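Local coordinates for DNA replication licensing factor MCM related protein (Thermoplasma acidophilum, PDB 4ME3) that probably binds single-stranded DNA through its N-terminal domain, a zinc-containing part of an ATP-driven MCM helicase that would unwind DNA at replication, at residues E135-L140 / I193-V198. Sequence-based numbering, arbitrary orientation.
Sequences EVFPKL and IDVQKV
The ring of Phe-137 lies across Val-195, whose CB sits over one ring face 4.0 Å from the centroid, a CH-pi contact displaced toward the rim. The two residues form an antiparallel hydrogen-bonded pair within the mixed sheet of the MCM OB domain; strand 123-147 runs on to the zinc ligand Cys-147, and strand 191-201 runs back alongside it. Phe-137 holds CG between its backbone N and carbonyl carbon (chi1 62°), which brings the ring back over its partner strand, where CZ meets Val-195 CG1 at 3.6 Å. Shortened to an alanine, Phe-137 would lose the ring, and Val-195 CB and CG1 would probably be left without their aromatic partner. Two branches let valine serve two neighbours, CG1 at the ring and CG2 against Lys-139 CB, a tight 3.5 Å, while the extended lysine carries NZ to a salt bridge with Glu-221. On the opposite face Pro-138 pairs with Asp-194; lacking an N-H, proline fits this non-hydrogen-bonded position. Val-136 straddles two neighbours, CG1 against Asp-194 CB and CG2 against the amide end of Gln-196, whose OE1 accepts from Gly-226 N. Past Pro-138 the next hydrogen-bonded pair links Lys-139 and Ile-193 in both directions, Lys-139 N to Ile-193 O at 2.9 Å and Ile-193 N to Lys-139 O at 3.0 Å.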
loop_
_atom_site.group_PDB
_atom_site.type_symbol
_atom_site.label_atom_id
_atom_site.label_comp_id
_atom_site.label_asym_id
_atom_site.label_seq_id
_atom_site.Cartn_x
_atom_site.Cartn_y
_atom_site.Cartn_z
ATOM N N GLU A 135 -15.827 -7.338 -8.119
ATOM C CA GLU A 135 -16.046 -8.036 -6.872
ATOM C C GLU A 135 -14.861 -7.739 -5.961
ATOM O O GLU A 135 -13.806 -7.284 -6.418
ATOM C CB GLU A 135 -16.164 -9.547 -7.107
ATOM C CG GLU A 135 -14.856 -10.247 -7.476
ATOM C CD GLU A 135 -14.473 -10.077 -8.937
ATOM O OE1 GLU A 135 -15.205 -9.386 -9.678
ATOM O OE2 GLU A 135 -13.433 -10.640 -9.346
ATOM N N VAL A 136 -15.035 -7.982 -4.671
ATOM C CA VAL A 136 -13.913 -7.947 -3.749
ATOM C C VAL A 136 -13.242 -9.316 -3.767
ATOM O O VAL A 136 -13.885 -10.329 -3.484
ATOM C CB VAL A 136 -14.368 -7.612 -2.325
ATOM C CG1 VAL A 136 -13.190 -7.673 -1.369
ATOM C CG2 VAL A 136 -15.021 -6.239 -2.284
ATOM N N PHE A 137 -11.959 -9.353 -4.113
ATOM C CA PHE A 137 -11.247 -10.621 -4.254
ATOM C C PHE A 137 -9.962 -10.631 -3.438
ATOM O O PHE A 137 -9.421 -9.575 -3.105
ATOM C CB PHE A 137 -10.943 -10.900 -5.725
ATOM C CG PHE A 137 -10.056 -9.875 -6.366
ATOM C CD1 PHE A 137 -10.591 -8.715 -6.898
ATOM C CD2 PHE A 137 -8.687 -10.075 -6.441
ATOM C CE1 PHE A 137 -9.772 -7.765 -7.491
ATOM C CE2 PHE A 137 -7.867 -9.136 -7.032
ATOM C CZ PHE A 137 -8.411 -7.979 -7.558
ATOM N N PRO A 138 -9.472 -11.831 -3.096
ATOM C CA PRO A 138 -8.268 -11.917 -2.268
ATOM C C PRO A 138 -6.983 -11.840 -3.085
ATOM O O PRO A 138 -6.893 -12.400 -4.176
ATOM C CB PRO A 138 -8.399 -13.292 -1.615
ATOM C CG PRO A 138 -9.104 -14.105 -2.644
ATOM C CD PRO A 138 -10.056 -13.161 -3.350
ATOM N N LYS A 139 -5.997 -11.135 -2.545
ATOM C CA LYS A 139 -4.677 -11.060 -3.147
ATOM C C LYS A 139 -3.640 -11.479 -2.117
ATOM O O LYS A 139 -3.693 -11.065 -0.961
ATOM C CB LYS A 139 -4.382 -9.640 -3.634
ATOM C CG LYS A 139 -2.911 -9.388 -3.950
ATOM C CD LYS A 139 -2.570 -7.909 -3.872
ATOM C CE LYS A 139 -1.108 -7.697 -3.501
ATOM N NZ LYS A 139 -0.833 -6.282 -3.125
ATOM N N LEU A 140 -2.700 -12.308 -2.548
ATOM C CA LEU A 140 -1.615 -12.758 -1.693
ATOM C C LEU A 140 -0.778 -11.557 -1.259
ATOM O O LEU A 140 -0.315 -10.787 -2.100
ATOM C CB LEU A 140 -0.761 -13.760 -2.469
ATOM C CG LEU A 140 0.304 -14.547 -1.717
ATOM C CD1 LEU A 140 -0.314 -15.366 -0.603
ATOM C CD2 LEU A 140 1.045 -15.438 -2.704
ATOM N N ILE A 193 -5.155 -10.183 1.488
ATOM C CA ILE A 193 -5.929 -8.976 1.728
ATOM C C ILE A 193 -6.992 -8.811 0.646
ATOM O O ILE A 193 -6.827 -9.286 -0.480
ATOM C CB ILE A 193 -5.039 -7.716 1.755
ATOM C CG1 ILE A 193 -4.304 -7.554 0.424
ATOM C CG2 ILE A 193 -4.050 -7.790 2.906
ATOM C CD1 ILE A 193 -3.531 -6.255 0.310
ATOM N N ASP A 194 -8.084 -8.146 1.005
ATOM C CA ASP A 194 -9.142 -7.811 0.069
ATOM C C ASP A 194 -8.637 -6.795 -0.938
ATOM O O ASP A 194 -7.883 -5.883 -0.586
ATOM C CB ASP A 194 -10.332 -7.202 0.806
ATOM C CG ASP A 194 -11.025 -8.189 1.730
ATOM O OD1 ASP A 194 -11.199 -9.361 1.334
ATOM O OD2 ASP A 194 -11.403 -7.780 2.850
ATOM N N VAL A 195 -9.067 -6.948 -2.182
ATOM C CA VAL A 195 -8.764 -5.981 -3.232
ATOM C C VAL A 195 -10.017 -5.748 -4.058
ATOM O O VAL A 195 -10.810 -6.663 -4.280
ATOM C CB VAL A 195 -7.640 -6.470 -4.157
ATOM C CG1 VAL A 195 -7.329 -5.421 -5.229
ATOM C CG2 VAL A 195 -6.389 -6.802 -3.358
ATOM N N GLN A 196 -10.198 -4.515 -4.510
ATOM C CA GLN A 196 -11.310 -4.189 -5.382
ATOM C C GLN A 196 -10.846 -3.111 -6.346
ATOM O O GLN A 196 -10.136 -2.190 -5.949
ATOM C CB GLN A 196 -12.494 -3.683 -4.560
ATOM C CG GLN A 196 -13.742 -3.397 -5.372
ATOM C CD GLN A 196 -14.887 -2.905 -4.518
ATOM O OE1 GLN A 196 -14.692 -2.128 -3.580
ATOM N NE2 GLN A 196 -16.097 -3.352 -4.836
ATOM N N LYS A 197 -11.226 -3.235 -7.611
ATOM C CA LYS A 197 -10.951 -2.177 -8.574
ATOM C C LYS A 197 -12.221 -1.379 -8.793
ATOM O O LYS A 197 -13.311 -1.943 -8.908
ATOM C CB LYS A 197 -10.439 -2.738 -9.899
ATOM C CG LYS A 197 -9.255 -3.674 -9.755
ATOM C CD LYS A 197 -8.593 -3.927 -11.095
ATOM C CE LYS A 197 -7.435 -4.901 -10.969
ATOM N NZ LYS A 197 -6.808 -5.178 -12.292
ATOM N N VAL A 198 -12.067 -0.061 -8.843
ATOM C CA VAL A 198 -13.182 0.853 -8.986
ATOM C C VAL A 198 -12.866 1.861 -10.083
ATOM O O VAL A 198 -11.862 2.570 -10.012
ATOM C CB VAL A 198 -13.437 1.612 -7.669
ATOM C CG1 VAL A 198 -14.623 2.546 -7.803
ATOM C CG2 VAL A 198 -13.658 0.622 -6.523
#